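Local coordinates for VP4 CORE protein (Bluetongue virus, PDB 2JHP) that caps viral RNA in the virus core as a multifunctional enzyme, with methyltransferase-like sites that bind S-adenosyl-L-homocysteine, at residues T175-V187 / L201-G213. Residues are numbered along the deposited sequence; the frame is centred on the assembly and turned at random.
Sequences TDEKLVSMLDYIV and LRTLMQFKKRSPG. With GUN (guanine), chain D; SAH (S-adenosyl-L-homocysteine), chain C.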
loop_
_atom_site.group_PDB
_atom_site.type_symbol
_atom_site.label_atom_id
_atom_site.label_comp_id
_atom_site.label_asym_id
_atom_site.label_seq_id
_atom_site.Cartn_x
_atom_site.Cartn_y
_atom_site.Cartn_z
ATOM N N THR A 175 -11.884 -17.021 -9.260
ATOM C CA THR A 175 -10.767 -16.340 -9.948
ATOM C C THR A 175 -10.576 -16.898 -11.353
ATOM O O THR A 175 -11.456 -17.568 -11.877
ATOM C CB THR A 175 -9.399 -16.502 -9.230
ATOM O OG1 THR A 175 -9.526 -17.343 -8.079
ATOM C CG2 THR A 175 -8.825 -15.138 -8.853
ATOM N N ASP A 176 -9.409 -16.652 -11.942
ATOM C CA ASP A 176 -9.074 -17.171 -13.263
ATOM C C ASP A 176 -9.056 -18.699 -13.302
ATOM O O ASP A 176 -8.958 -19.354 -12.262
ATOM C CB ASP A 176 -7.713 -16.621 -13.706
ATOM C CG ASP A 176 -7.742 -15.111 -13.948
ATOM O OD1 ASP A 176 -7.218 -14.346 -13.101
ATOM O OD2 ASP A 176 -8.304 -14.692 -14.982
ATOM N N GLU A 177 -9.159 -19.256 -14.507
ATOM C CA GLU A 177 -9.061 -20.699 -14.709
ATOM C C GLU A 177 -7.751 -21.257 -14.145
ATOM O O GLU A 177 -6.673 -20.680 -14.333
ATOM C CB GLU A 177 -9.225 -21.071 -16.191
ATOM C CG GLU A 177 -8.307 -20.316 -17.150
ATOM C CD GLU A 177 -8.381 -20.818 -18.585
ATOM O OE1 GLU A 177 -7.985 -21.975 -18.842
ATOM O OE2 GLU A 177 -8.826 -20.046 -19.461
ATOM N N LYS A 178 -7.881 -22.386 -13.453
ATOM C CA LYS A 178 -6.803 -23.061 -12.726
ATOM C C LYS A 178 -5.391 -22.888 -13.292
ATOM O O LYS A 178 -4.464 -22.523 -12.551
ATOM C CB LYS A 178 -7.169 -24.540 -12.580
ATOM C CG LYS A 178 -6.076 -25.499 -12.195
ATOM C CD LYS A 178 -6.565 -26.930 -12.483
ATOM C CE LYS A 178 -5.443 -27.813 -13.038
ATOM N NZ LYS A 178 -5.916 -29.073 -13.682
ATOM N N LEU A 179 -5.238 -23.122 -14.593
ATOM C CA LEU A 179 -3.914 -23.143 -15.223
ATOM C C LEU A 179 -3.269 -21.778 -15.521
ATOM O O LEU A 179 -2.037 -21.687 -15.574
ATOM C CB LEU A 179 -3.904 -24.076 -16.448
ATOM C CG LEU A 179 -3.733 -25.559 -16.066
ATOM C CD1 LEU A 179 -4.141 -26.534 -17.197
ATOM C CD2 LEU A 179 -2.303 -25.847 -15.563
ATOM N N VAL A 180 -4.075 -20.730 -15.714
ATOM C CA VAL A 180 -3.517 -19.369 -15.768
ATOM C C VAL A 180 -3.316 -18.788 -14.368
ATOM O O VAL A 180 -2.415 -17.978 -14.141
ATOM C CB VAL A 180 -4.269 -18.367 -16.750
ATOM C CG1 VAL A 180 -5.504 -18.977 -17.373
ATOM C CG2 VAL A 180 -4.578 -17.028 -16.081
ATOM N N SER A 181 -4.157 -19.219 -13.437
ATOM C CA SER A 181 -4.004 -18.870 -12.044
ATOM C C SER A 181 -2.702 -19.452 -11.522
ATOM O O SER A 181 -2.044 -18.857 -10.665
ATOM C CB SER A 181 -5.179 -19.405 -11.233
ATOM O OG SER A 181 -6.181 -18.428 -11.114
ATOM N N MET A 182 -2.335 -20.621 -12.047
ATOM C CA MET A 182 -1.084 -21.271 -11.653
ATOM C C MET A 182 0.094 -20.328 -11.922
ATOM O O MET A 182 0.811 -19.962 -10.992
ATOM C CB MET A 182 -0.912 -22.609 -12.369
ATOM C CG MET A 182 0.218 -23.436 -11.888
ATOM S SD MET A 182 0.820 -24.322 -13.306
ATOM C CE MET A 182 1.664 -25.656 -12.522
ATOM N N LEU A 183 0.242 -19.902 -13.175
ATOM C CA LEU A 183 1.238 -18.908 -13.549
ATOM C C LEU A 183 1.105 -17.623 -12.735
ATOM O O LEU A 183 2.110 -17.028 -12.373
ATOM C CB LEU A 183 1.180 -18.601 -15.050
ATOM C CG LEU A 183 1.343 -19.750 -16.063
ATOM C CD1 LEU A 183 0.936 -19.280 -17.438
ATOM C CD2 LEU A 183 2.761 -20.333 -16.085
ATOM N N ASP A 184 -0.124 -17.220 -12.421
ATOM C CA ASP A 184 -0.365 -15.996 -11.652
ATOM C C ASP A 184 0.390 -15.880 -10.336
ATOM O O ASP A 184 0.934 -14.813 -10.039
ATOM C CB ASP A 184 -1.846 -15.811 -11.367
ATOM C CG ASP A 184 -2.569 -15.143 -12.487
ATOM O OD1 ASP A 184 -1.900 -14.622 -13.402
ATOM O OD2 ASP A 184 -3.818 -15.146 -12.451
ATOM N N TYR A 185 0.398 -16.952 -9.533
ATOM C CA TYR A 185 1.110 -16.915 -8.261
ATOM C C TYR A 185 2.576 -17.372 -8.314
ATOM O O TYR A 185 3.353 -17.047 -7.424
ATOM C CB TYR A 185 0.332 -17.665 -7.191
ATOM C CG TYR A 185 0.275 -19.156 -7.374
ATOM C CD1 TYR A 185 1.355 -19.964 -7.030
ATOM C CD2 TYR A 185 -0.878 -19.769 -7.857
ATOM C CE1 TYR A 185 1.295 -21.340 -7.192
ATOM C CE2 TYR A 185 -0.947 -21.135 -8.012
ATOM C CZ TYR A 185 0.142 -21.917 -7.677
ATOM O OH TYR A 185 0.076 -23.285 -7.821
ATOM N N ILE A 186 2.960 -18.140 -9.323
ATOM C CA ILE A 186 4.340 -18.615 -9.371
ATOM C C ILE A 186 5.269 -17.649 -10.112
ATOM O O ILE A 186 6.428 -17.525 -9.746
ATOM C CB ILE A 186 4.457 -20.068 -9.934
ATOM C CG1 ILE A 186 5.788 -20.729 -9.534
ATOM C CG2 ILE A 186 4.265 -20.087 -11.452
ATOM C CD1 ILE A 186 5.948 -21.054 -8.050
ATOM N N VAL A 187 4.768 -16.972 -11.145
ATOM C CA VAL A 187 5.599 -16.050 -11.934
ATOM C C VAL A 187 5.731 -14.700 -11.225
ATOM O O VAL A 187 4.747 -13.981 -11.061
ATOM C CB VAL A 187 5.045 -15.834 -13.369
ATOM C CG1 VAL A 187 5.922 -14.839 -14.159
ATOM C CG2 VAL A 187 4.919 -17.157 -14.123
ATOM N N LEU A 201 -0.822 -24.068 -25.475
ATOM C CA LEU A 201 -0.333 -22.701 -25.235
ATOM C C LEU A 201 -1.422 -21.643 -24.996
ATOM O O LEU A 201 -1.107 -20.475 -24.735
ATOM C CB LEU A 201 0.688 -22.261 -26.311
ATOM C CG LEU A 201 2.092 -22.918 -26.278
ATOM C CD1 LEU A 201 2.983 -22.307 -27.362
ATOM C CD2 LEU A 201 2.792 -22.818 -24.917
ATOM N N ARG A 202 -2.690 -22.056 -25.064
ATOM C CA ARG A 202 -3.819 -21.155 -24.792
ATOM C C ARG A 202 -3.680 -20.565 -23.388
ATOM O O ARG A 202 -3.899 -19.373 -23.169
ATOM C CB ARG A 202 -5.172 -21.883 -24.943
ATOM C CG ARG A 202 -6.404 -20.954 -24.883
ATOM C CD ARG A 202 -7.723 -21.735 -24.774
ATOM N NE ARG A 202 -7.701 -22.705 -23.673
ATOM C CZ ARG A 202 -8.019 -22.434 -22.404
ATOM N NH1 ARG A 202 -8.411 -21.211 -22.052
ATOM N NH2 ARG A 202 -7.943 -23.393 -21.480
ATOM N N THR A 203 -3.299 -21.424 -22.452
ATOM C CA THR A 203 -3.016 -21.032 -21.080
ATOM C C THR A 203 -1.928 -19.950 -21.025
ATOM O O THR A 203 -2.130 -18.910 -20.394
ATOM C CB THR A 203 -2.687 -22.284 -20.227
ATOM O OG1 THR A 203 -3.918 -22.915 -19.838
ATOM C CG2 THR A 203 -1.857 -21.947 -18.974
ATOM N N LEU A 204 -0.808 -20.172 -21.717
ATOM C CA LEU A 204 0.273 -19.180 -21.738
ATOM C C LEU A 204 -0.174 -17.882 -22.393
ATOM O O LEU A 204 0.221 -16.802 -21.973
ATOM C CB LEU A 204 1.541 -19.717 -22.419
ATOM C CG LEU A 204 2.799 -18.826 -22.375
ATOM C CD1 LEU A 204 3.246 -18.523 -20.947
ATOM C CD2 LEU A 204 3.945 -19.458 -23.142
ATOM N N MET A 205 -1.003 -17.992 -23.422
ATOM C CA MET A 205 -1.456 -16.814 -24.161
ATOM C C MET A 205 -2.451 -15.988 -23.358
ATOM O O MET A 205 -2.502 -14.772 -23.505
ATOM C CB MET A 205 -2.032 -17.210 -25.523
ATOM C CG MET A 205 -0.999 -17.845 -26.460
ATOM S SD MET A 205 0.384 -16.768 -26.938
ATOM C CE MET A 205 -0.351 -15.890 -28.330
ATOM N N GLN A 206 -3.221 -16.647 -22.495
ATOM C CA GLN A 206 -4.110 -15.929 -21.590
ATOM C C GLN A 206 -3.335 -15.178 -20.509
ATOM O O GLN A 206 -3.759 -14.110 -20.066
ATOM C CB GLN A 206 -5.169 -16.853 -20.988
ATOM C CG GLN A 206 -6.279 -17.225 -21.964
ATOM C CD GLN A 206 -7.089 -16.026 -22.439
ATOM O OE1 GLN A 206 -8.042 -15.615 -21.783
ATOM N NE2 GLN A 206 -6.718 -15.471 -23.590
ATOM N N PHE A 207 -2.192 -15.727 -20.107
ATOM C CA PHE A 207 -1.292 -15.031 -19.186
ATOM C C PHE A 207 -0.731 -13.763 -19.846
ATOM O O PHE A 207 -0.750 -12.687 -19.247
ATOM C CB PHE A 207 -0.175 -15.957 -18.709
ATOM C CG PHE A 207 0.663 -15.384 -17.588
ATOM C CD1 PHE A 207 0.160 -15.305 -16.289
ATOM C CD2 PHE A 207 1.969 -14.946 -17.827
ATOM C CE1 PHE A 207 0.934 -14.784 -15.255
ATOM C CE2 PHE A 207 2.749 -14.424 -16.791
ATOM C CZ PHE A 207 2.230 -14.345 -15.509
ATOM N N LYS A 208 -0.264 -13.894 -21.087
ATOM C CA LYS A 208 0.164 -12.742 -21.887
ATOM C C LYS A 208 -0.912 -11.656 -21.934
ATOM O O LYS A 208 -0.608 -10.481 -21.753
ATOM C CB LYS A 208 0.541 -13.170 -23.311
ATOM C CG LYS A 208 1.015 -12.017 -24.190
ATOM C CD LYS A 208 1.090 -12.356 -25.704
ATOM C CE LYS A 208 -0.250 -12.246 -26.403
ATOM N NZ LYS A 208 -0.112 -12.580 -27.846
ATOM N N LYS A 209 -2.160 -12.062 -22.162
ATOM C CA LYS A 209 -3.288 -11.130 -22.297
ATOM C C LYS A 209 -3.660 -10.468 -20.966
ATOM O O LYS A 209 -3.848 -9.257 -20.906
ATOM C CB LYS A 209 -4.495 -11.835 -22.950
ATOM C CG LYS A 209 -5.746 -10.988 -23.132
ATOM C CD LYS A 209 -6.292 -11.141 -24.561
ATOM C CE LYS A 209 -7.439 -12.158 -24.686
ATOM N NZ LYS A 209 -8.767 -11.480 -24.881
ATOM N N ARG A 210 -3.738 -11.256 -19.900
ATOM C CA ARG A 210 -4.080 -10.715 -18.582
ATOM C C ARG A 210 -2.903 -10.031 -17.864
ATOM O O ARG A 210 -3.114 -9.108 -17.087
ATOM C CB ARG A 210 -4.673 -11.800 -17.689
ATOM C CG ARG A 210 -5.899 -12.461 -18.249
ATOM C CD ARG A 210 -6.604 -13.216 -17.149
ATOM N NE ARG A 210 -7.344 -14.418 -17.560
ATOM C CZ ARG A 210 -7.592 -14.818 -18.810
ATOM N NH1 ARG A 210 -7.164 -14.123 -19.858
ATOM N NH2 ARG A 210 -8.281 -15.940 -19.008
ATOM N N SER A 211 -1.680 -10.492 -18.120
ATOM C CA SER A 211 -0.497 -9.937 -17.474
ATOM C C SER A 211 0.623 -9.630 -18.478
ATOM O O SER A 211 1.669 -10.288 -18.452
ATOM C CB SER A 211 0.021 -10.908 -16.412
ATOM O OG SER A 211 -1.035 -11.451 -15.647
ATOM N N PRO A 212 0.410 -8.631 -19.364
ATOM C CA PRO A 212 1.413 -8.294 -20.390
ATOM C C PRO A 212 2.822 -8.127 -19.818
ATOM O O PRO A 212 3.772 -8.699 -20.351
ATOM C CB PRO A 212 0.916 -6.955 -20.965
ATOM C CG PRO A 212 -0.547 -6.901 -20.645
ATOM C CD PRO A 212 -0.789 -7.774 -19.441
ATOM N N GLY A 213 2.929 -7.365 -18.728
ATOM C CA GLY A 213 4.210 -6.991 -18.124
ATOM C C GLY A 213 5.114 -8.162 -17.783
ATOM O O GLY A 213 6.166 -8.354 -18.412
HETATM N N9 GUN D . -3.521 -10.992 -6.096
HETATM C C8 GUN D . -3.357 -9.686 -6.323
HETATM N N7 GUN D . -2.434 -9.511 -7.272
HETATM C C5 GUN D . -2.010 -10.710 -7.655
HETATM C C6 GUN D . -1.072 -11.118 -8.599
HETATM O O6 GUN D . -0.454 -10.289 -9.268
HETATM N N1 GUN D . -0.854 -12.496 -8.770
HETATM C C2 GUN D . -1.593 -13.401 -7.970
HETATM N N2 GUN D . -1.402 -14.700 -8.104
HETATM N N3 GUN D . -2.496 -12.973 -7.069
HETATM C C4 GUN D . -2.709 -11.656 -6.905
HETATM N N SAH C . -0.159 -27.140 -19.519
HETATM C CA SAH C . -1.295 -27.542 -20.409
HETATM C CB SAH C . -2.066 -28.747 -19.863
HETATM C CG SAH C . -1.223 -30.014 -19.743
HETATM S SD SAH C . -1.738 -31.258 -20.945
HETATM C C SAH C . -2.230 -26.361 -20.648
HETATM O O SAH C . -2.305 -25.435 -19.839
HETATM O OXT SAH C . -2.921 -26.305 -21.665
HETATM C "C5'" SAH C . -0.332 -32.341 -20.625
HETATM C "C4'" SAH C . 0.607 -32.308 -21.817
HETATM O "O4'" SAH C . 1.834 -32.911 -21.500
HETATM C "C3'" SAH C . 0.075 -33.062 -23.023
HETATM O "O3'" SAH C . -0.335 -32.109 -23.970
HETATM C "C2'" SAH C . 1.247 -33.888 -23.530
HETATM O "O2'" SAH C . 1.511 -33.625 -24.887
HETATM C "C1'" SAH C . 2.405 -33.371 -22.704
HETATM N N9 SAH C . 3.467 -34.334 -22.379
HETATM C C8 SAH C . 3.358 -35.661 -22.058
HETATM N N7 SAH C . 4.599 -36.136 -21.799
HETATM C C5 SAH C . 5.490 -35.131 -21.939
HETATM C C6 SAH C . 6.872 -35.060 -21.794
HETATM N N6 SAH C . 7.567 -36.139 -21.449
HETATM N N1 SAH C . 7.521 -33.857 -22.015
HETATM C C2 SAH C . 6.805 -32.737 -22.373
HETATM N N3 SAH C . 5.432 -32.817 -22.510
HETATM C C4 SAH C . 4.788 -33.992 -22.299
#
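Phe207 lays one ring face under Leu183, whose CB stands 4.0 Å from the centroid of the Phe207 ring, a CH-pi contact over the face and offset toward the rim; CB of Ser211 covers the opposite face. With CG anti to the backbone N (chi1 -171°), the ring is carried toward helix 178-186, and CZ of Phe207 lies 3.8 Å from CB of Val187, just past the C-terminal end of that helix. At the ring edge, OD1 of Asp184 lies 3.4 Å from CE1 of Phe207, while OD2 of Asp184 is salt-bridged to Lys383. The two helix segments cross at -55° with axes 8.9 Å apart, and strand 192-196 runs between them in sequence. The seven-stranded mixed sheet that holds this strand has the order 3-2-1-4-5-7-6, that of Rossmann-like methyltransferases, consistent with the S-adenosyl-L-homocysteine site here. Thr203 donates from OG1 to the carboxylate O of S-adenosyl-L-homocysteine at 3.0 Å, beside CD1 of Leu179, and CG2 of Thr203 packs against the backbone O of Leu179. Farther along helix 178-186, the backbone O of Asp184 accepts from both N1 and N2 of guanine. Charged pairs close the more exposed side. Arg202 and Glu177 form an end-on, hydrogen-bonded salt bridge, Arg202 NH1 to Glu177 OE2 at 2.9 Å and Arg202 NH2 to Glu177 OE1 at 3.0 Å, each oxygen using its syn lone pair, with the two planes only 21° apart. Arg210 is held differently: its NE makes a hydrogen-bonded salt bridge to OD2 of Asp176 at 2.8 Å, from above the carboxylate plane, while NH1 and NH2 of Arg210 both donate to OE1 of Gln206, which should restrict rotation of the guanidinium.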